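Long-range contacts in BvnE (Penicillium brevicompactum, PDB 6U9I), which catalyses a stereoselective semipinacol rearrangement in the assembly of the fungal brevianamide alkaloids: residues Glu43-Arg48 against Thr127-Val132; Tyr116-Thr121 against Val132-Asp137. All coordinates share one frame; numbering follows the deposited sequence.

Interaction 1. Residues Glu43-Arg48 against Thr127-Val132; sequences EECVTR and TLLRDV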
loop_
_atom_site.group_PDB
_atom_site.type_symbol
_atom_site.label_atom_id
_atom_site.label_comp_id
_atom_site.label_asym_id
_atom_site.label_seq_id
_atom_site.Cartn_x
_atom_site.Cartn_y
_atom_site.Cartn_z
ATOM N N GLU A 43 -6.273 8.039 -22.020
ATOM C CA GLU A 43 -7.374 7.268 -22.592
ATOM C C GLU A 43 -7.318 5.801 -22.181
ATOM O O GLU A 43 -8.367 5.174 -22.008
ATOM C CB GLU A 43 -7.388 7.400 -24.120
ATOM C CG GLU A 43 -7.561 8.846 -24.596
ATOM C CD GLU A 43 -8.780 9.530 -23.977
ATOM O OE1 GLU A 43 -8.667 10.719 -23.597
ATOM O OE2 GLU A 43 -9.852 8.885 -23.877
ATOM N N GLU A 44 -6.120 5.256 -21.976
ATOM C CA GLU A 44 -5.943 3.844 -21.660
ATOM C C GLU A 44 -5.850 3.573 -20.165
ATOM O O GLU A 44 -5.677 2.417 -19.768
ATOM C CB GLU A 44 -4.686 3.314 -22.350
ATOM C CG GLU A 44 -4.631 3.581 -23.850
ATOM C CD GLU A 44 -5.373 2.536 -24.659
ATOM O OE1 GLU A 44 -5.262 1.337 -24.323
ATOM O OE2 GLU A 44 -6.061 2.916 -25.634
ATOM N N CYS A 45 -5.981 4.604 -19.335
ATOM C CA CYS A 45 -5.847 4.450 -17.888
ATOM C C CYS A 45 -6.794 3.391 -17.325
ATOM O O CYS A 45 -7.975 3.340 -17.674
ATOM C CB CYS A 45 -6.117 5.796 -17.216
ATOM S SG CYS A 45 -5.658 5.825 -15.466
ATOM N N VAL A 46 -6.277 2.543 -16.428
ATOM C CA VAL A 46 -7.148 1.651 -15.669
ATOM C C VAL A 46 -6.908 1.858 -14.180
ATOM O O VAL A 46 -5.828 2.272 -13.756
ATOM C CB VAL A 46 -6.966 0.160 -16.025
ATOM C CG1 VAL A 46 -7.360 -0.094 -17.483
ATOM C CG2 VAL A 46 -5.552 -0.275 -15.759
ATOM N N THR A 47 -7.941 1.578 -13.395
ATOM C CA THR A 47 -7.845 1.469 -11.949
ATOM C C THR A 47 -7.822 -0.015 -11.610
ATOM O O THR A 47 -8.704 -0.767 -12.048
ATOM C CB THR A 47 -9.028 2.167 -11.272
ATOM O OG1 THR A 47 -8.905 3.589 -11.444
ATOM C CG2 THR A 47 -9.073 1.837 -9.782
ATOM N N ARG A 48 -6.797 -0.442 -10.871
ATOM C CA ARG A 48 -6.597 -1.858 -10.576
ATOM C C ARG A 48 -6.847 -2.114 -9.100
ATOM O O ARG A 48 -5.992 -1.786 -8.263
ATOM C CB ARG A 48 -5.182 -2.306 -10.950
ATOM C CG ARG A 48 -4.655 -1.782 -12.274
ATOM C CD ARG A 48 -3.176 -2.121 -12.402
ATOM N NE ARG A 48 -2.625 -1.725 -13.692
ATOM C CZ ARG A 48 -2.647 -2.487 -14.776
ATOM N NH1 ARG A 48 -3.196 -3.694 -14.728
ATOM N NH2 ARG A 48 -2.121 -2.038 -15.910
ATOM N N THR A 127 1.182 15.010 -15.988
ATOM C CA THR A 127 -0.023 15.826 -16.053
ATOM C C THR A 127 -1.298 15.026 -16.245
ATOM O O THR A 127 -2.382 15.604 -16.155
ATOM C CB THR A 127 0.072 16.825 -17.211
ATOM O OG1 THR A 127 0.173 16.091 -18.444
ATOM C CG2 THR A 127 1.289 17.728 -17.041
ATOM N N LEU A 128 -1.199 13.734 -16.552
ATOM C CA LEU A 128 -2.357 12.873 -16.690
ATOM C C LEU A 128 -2.065 11.553 -15.999
ATOM O O LEU A 128 -0.967 11.008 -16.130
ATOM C CB LEU A 128 -2.696 12.605 -18.164
ATOM C CG LEU A 128 -3.294 13.738 -18.995
ATOM C CD1 LEU A 128 -3.491 13.234 -20.418
ATOM C CD2 LEU A 128 -4.616 14.193 -18.408
ATOM N N LEU A 129 -3.057 11.044 -15.283
ATOM C CA LEU A 129 -2.957 9.746 -14.629
ATOM C C LEU A 129 -3.089 8.620 -15.653
ATOM O O LEU A 129 -4.067 8.568 -16.398
ATOM C CB LEU A 129 -4.058 9.630 -13.579
ATOM C CG LEU A 129 -4.121 8.405 -12.692
ATOM C CD1 LEU A 129 -2.882 8.318 -11.791
ATOM C CD2 LEU A 129 -5.385 8.572 -11.874
ATOM N N ARG A 130 -2.119 7.699 -15.673
ATOM C CA ARG A 130 -2.162 6.593 -16.628
ATOM C C ARG A 130 -2.371 5.233 -15.976
ATOM O O ARG A 130 -2.640 4.260 -16.686
ATOM C CB ARG A 130 -0.882 6.561 -17.482
ATOM C CG ARG A 130 0.370 6.108 -16.734
ATOM C CD ARG A 130 1.598 6.039 -17.661
ATOM N NE ARG A 130 1.399 5.068 -18.747
ATOM C CZ ARG A 130 2.269 4.883 -19.735
ATOM N NH1 ARG A 130 2.033 3.978 -20.693
ATOM N NH2 ARG A 130 3.383 5.591 -19.756
ATOM N N ASP A 131 -2.288 5.140 -14.650
ATOM C CA ASP A 131 -2.514 3.876 -13.964
ATOM C C ASP A 131 -2.750 4.168 -12.493
ATOM O O ASP A 131 -2.110 5.055 -11.932
ATOM C CB ASP A 131 -1.321 2.926 -14.106
ATOM C CG ASP A 131 -1.617 1.544 -13.552
ATOM O OD1 ASP A 131 -2.346 0.791 -14.233
ATOM O OD2 ASP A 131 -1.132 1.203 -12.446
ATOM N N VAL A 132 -3.664 3.422 -11.878
ATOM C CA VAL A 132 -3.872 3.459 -10.429
ATOM C C VAL A 132 -3.945 2.036 -9.914
ATOM O O VAL A 132 -4.762 1.248 -10.403
ATOM C CB VAL A 132 -5.173 4.181 -10.039
ATOM C CG1 VAL A 132 -5.219 4.356 -8.538
ATOM C CG2 VAL A 132 -5.277 5.480 -10.726
HETATM O O HOH W 1 -3.457 1.876 -16.450
#
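Strand 45-48 runs parallel to strand 129-132, with their axes 4.9 Å apart at closest approach and 21° between their directions. The ladder belongs to the curved mixed sheet of the chain. Val132 N donates to Val46 O, and Arg48 N donates to Val132 O at 2.7 Å. Nearer the start a water replaces a direct bond between Val46 N and Arg130 O. It accepts from Val46 N and donates to Arg130 O and to Asp131 OD1. Arg130 and Asp131 both face Thr121 there, a classic beta bulge. The main side-chain contact is a salt bridge, Arg48 NE to Asp131 OD1 at 2.6 Å. OD1 offers its syn lone pair, and the carboxylate plane is turned 43° from the guanidinium. Arg48 NH2 adds a weak bond to the same oxygen. Arg48 CG lies beside its backbone N (chi1 -43°), and the chain is extended from there to NE, so the guanidinium runs back along its own strand. There Val46 CG2 sits over its centre, 3.7 Å from the plane. An alanine in place of Asp131 would probably leave the Arg48 guanidinium without its anionic mate and the bridging water with one acceptor fewer. On the other face of the sheet, Thr47 lies beside Val132, and its OG1 accepts a bond from Arg41. Beside the bulge, Cys45 SG lies 3.3 Å from Leu129 O.

Interaction 2. Residues Tyr116-Thr121 against Val132-Asp137; sequences YMVVLT and VIEFAD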
loop_
_atom_site.group_PDB
_atom_site.type_symbol
_atom_site.label_atom_id
_atom_site.label_comp_id
_atom_site.label_asym_id
_atom_site.label_seq_id
_atom_site.Cartn_x
_atom_site.Cartn_y
_atom_site.Cartn_z
ATOM N N TYR A 116 -6.405 2.593 2.445
ATOM C CA TYR A 116 -5.803 2.114 1.206
ATOM C C TYR A 116 -4.345 2.520 1.123
ATOM O O TYR A 116 -3.934 3.546 1.670
ATOM C CB TYR A 116 -6.484 2.666 -0.053
ATOM C CG TYR A 116 -7.972 2.831 0.044
ATOM C CD1 TYR A 116 -8.517 3.902 0.751
ATOM C CD2 TYR A 116 -8.835 1.938 -0.576
ATOM C CE1 TYR A 116 -9.866 4.067 0.846
ATOM C CE2 TYR A 116 -10.212 2.100 -0.477
ATOM C CZ TYR A 116 -10.713 3.165 0.230
ATOM O OH TYR A 116 -12.078 3.367 0.344
ATOM N N MET A 117 -3.582 1.730 0.375
ATOM C CA MET A 117 -2.311 2.164 -0.189
ATOM C C MET A 117 -2.509 2.266 -1.695
ATOM O O MET A 117 -2.816 1.263 -2.354
ATOM C CB MET A 117 -1.183 1.191 0.162
ATOM C CG MET A 117 0.219 1.749 -0.021
ATOM S SD MET A 117 0.644 3.040 1.178
ATOM C CE MET A 117 0.621 2.142 2.721
ATOM N N VAL A 118 -2.348 3.468 -2.243
ATOM C CA VAL A 118 -2.599 3.742 -3.654
ATOM C C VAL A 118 -1.277 4.047 -4.346
ATOM O O VAL A 118 -0.416 4.737 -3.789
ATOM C CB VAL A 118 -3.603 4.908 -3.794
ATOM C CG1 VAL A 118 -3.605 5.487 -5.196
ATOM C CG2 VAL A 118 -5.002 4.433 -3.391
ATOM N N VAL A 119 -1.107 3.519 -5.562
ATOM C CA VAL A 119 0.044 3.829 -6.406
ATOM C C VAL A 119 -0.497 4.478 -7.674
ATOM O O VAL A 119 -1.152 3.811 -8.485
ATOM C CB VAL A 119 0.875 2.589 -6.751
ATOM C CG1 VAL A 119 2.082 2.995 -7.615
ATOM C CG2 VAL A 119 1.307 1.846 -5.479
ATOM N N LEU A 120 -0.265 5.783 -7.819
ATOM C CA LEU A 120 -0.599 6.519 -9.032
ATOM C C LEU A 120 0.610 6.516 -9.959
ATOM O O LEU A 120 1.731 6.788 -9.520
ATOM C CB LEU A 120 -0.990 7.962 -8.704
ATOM C CG LEU A 120 -2.081 8.198 -7.653
ATOM C CD1 LEU A 120 -2.290 9.692 -7.420
ATOM C CD2 LEU A 120 -3.368 7.581 -8.116
ATOM N N THR A 121 0.392 6.212 -11.235
ATOM C CA THR A 121 1.413 6.426 -12.257
ATOM C C THR A 121 0.899 7.486 -13.220
ATOM O O THR A 121 -0.250 7.412 -13.669
ATOM C CB THR A 121 1.733 5.143 -13.037
ATOM O OG1 THR A 121 2.037 4.087 -12.117
ATOM C CG2 THR A 121 2.947 5.376 -13.943
ATOM N N VAL A 132 -3.664 3.422 -11.878
ATOM C CA VAL A 132 -3.872 3.459 -10.429
ATOM C C VAL A 132 -3.945 2.036 -9.914
ATOM O O VAL A 132 -4.762 1.248 -10.403
ATOM C CB VAL A 132 -5.173 4.181 -10.039
ATOM C CG1 VAL A 132 -5.219 4.356 -8.538
ATOM C CG2 VAL A 132 -5.277 5.480 -10.726
ATOM N N ILE A 133 -3.137 1.714 -8.903
ATOM C CA ILE A 133 -3.367 0.523 -8.091
ATOM C C ILE A 133 -3.987 0.982 -6.790
ATOM O O ILE A 133 -3.431 1.859 -6.119
ATOM C CB ILE A 133 -2.074 -0.242 -7.789
ATOM C CG1 ILE A 133 -1.381 -0.672 -9.063
ATOM C CG2 ILE A 133 -2.386 -1.441 -6.861
ATOM C CD1 ILE A 133 -0.004 -1.203 -8.780
ATOM N N GLU A 134 -5.115 0.392 -6.420
ATOM C CA GLU A 134 -5.804 0.737 -5.178
ATOM C C GLU A 134 -5.800 -0.495 -4.280
ATOM O O GLU A 134 -6.645 -1.384 -4.418
ATOM C CB GLU A 134 -7.219 1.236 -5.457
ATOM C CG GLU A 134 -7.241 2.587 -6.139
ATOM C CD GLU A 134 -8.634 3.042 -6.520
ATOM O OE1 GLU A 134 -9.578 2.223 -6.454
ATOM O OE2 GLU A 134 -8.782 4.226 -6.893
ATOM N N PHE A 135 -4.845 -0.544 -3.350
ATOM C CA PHE A 135 -4.696 -1.679 -2.438
ATOM C C PHE A 135 -5.516 -1.382 -1.182
ATOM O O PHE A 135 -5.102 -0.585 -0.337
ATOM C CB PHE A 135 -3.217 -1.888 -2.115
ATOM C CG PHE A 135 -2.896 -3.237 -1.512
ATOM C CD1 PHE A 135 -3.288 -3.546 -0.214
ATOM C CD2 PHE A 135 -2.159 -4.172 -2.228
ATOM C CE1 PHE A 135 -2.986 -4.787 0.358
ATOM C CE2 PHE A 135 -1.848 -5.421 -1.660
ATOM C CZ PHE A 135 -2.268 -5.728 -0.378
ATOM N N ALA A 136 -6.672 -2.028 -1.056
ATOM C CA ALA A 136 -7.636 -1.741 -0.002
ATOM C C ALA A 136 -7.426 -2.634 1.219
ATOM O O ALA A 136 -6.750 -3.668 1.166
ATOM C CB ALA A 136 -9.069 -1.921 -0.523
ATOM N N ASP A 137 -8.010 -2.201 2.339
ATOM C CA ASP A 137 -8.245 -3.046 3.511
ATOM C C ASP A 137 -9.295 -4.078 3.109
ATOM O O ASP A 137 -10.493 -3.780 3.066
ATOM C CB ASP A 137 -8.707 -2.171 4.677
ATOM C CG ASP A 137 -8.991 -2.950 5.968
ATOM O OD1 ASP A 137 -9.177 -4.186 5.959
ATOM O OD2 ASP A 137 -9.062 -2.289 7.021
#
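Four backbone hydrogen bonds join Met117 with Phe135 and Val119 with Ile133. Met117 N donates to Phe135 O at 2.9 Å, and Phe135 N donates to Met117 O. Val119 N and Ile133 O, and Ile133 N and Val119 O, make the second such couple. Both donors on strand 116-121 lie in the carbonyl planes of their acceptors. Phe135 N instead sits 30° out of the plane of the Met117 carbonyl. These are the hydrogen-bonded pairs of an antiparallel hairpin. Tyr116 with Ala136, Val118 with Glu134 and Leu120 with Val132 are the non-hydrogen-bonded pairs between and beyond them. The side chains of these three pairs share one face. There Val132 CG1, anti to the backbone N (chi1 -172°), meets Leu120 CD2 at 3.7 Å and Val118 CG1 at 3.9 Å. Val118 CG2 turns to the aliphatic CG of Glu134. At the far end the Tyr116 ring brings CD2 to 3.9 Å from Ala136 CB, while its hydroxyl bonds to Ser103 and Tyr112. The other face carries Met117, Val119, Ile133 and Phe135. Met117 CB and Phe135 CB are 4.3 Å apart, but the ends of both side chains lead away from the opposite strand. The backbone groups of Met117, Val119, Ile133 and Phe135 are thus paired across the hairpin, while the alternate residues turn theirs to neighbouring strands, as Val118 does to Met99. One face packs on Trp25 of helix 14-31 through Val118, Leu120 and Glu134, and the other meets the second subunit through Met117, Val119 and Phe135, with Met117 packing on Met117 of that chain.

How the interactions relate
From the N terminus, the chain first passes through residues 43-48. It then makes helix 61-74 and several strands before reaching 116-121. Interaction 1 closes the long loop, with 78 residues between its segments. Interaction 2 closes a short hairpin loop of 10 residues. The two cross, because 116-121 lies inside the long loop and 132-137 follows 127-132. They share Val132 and strand 129-136, which lies between strand 45-50, its parallel neighbour, and strand 110-122, its antiparallel one. Arg130 N with Thr121 O and Asp131 O with Thr121 N are probable hydrogen bonds linking the two contacts. Together they tie the early strand into the hairpin of strands 110-122 and 129-136, just before the last helix.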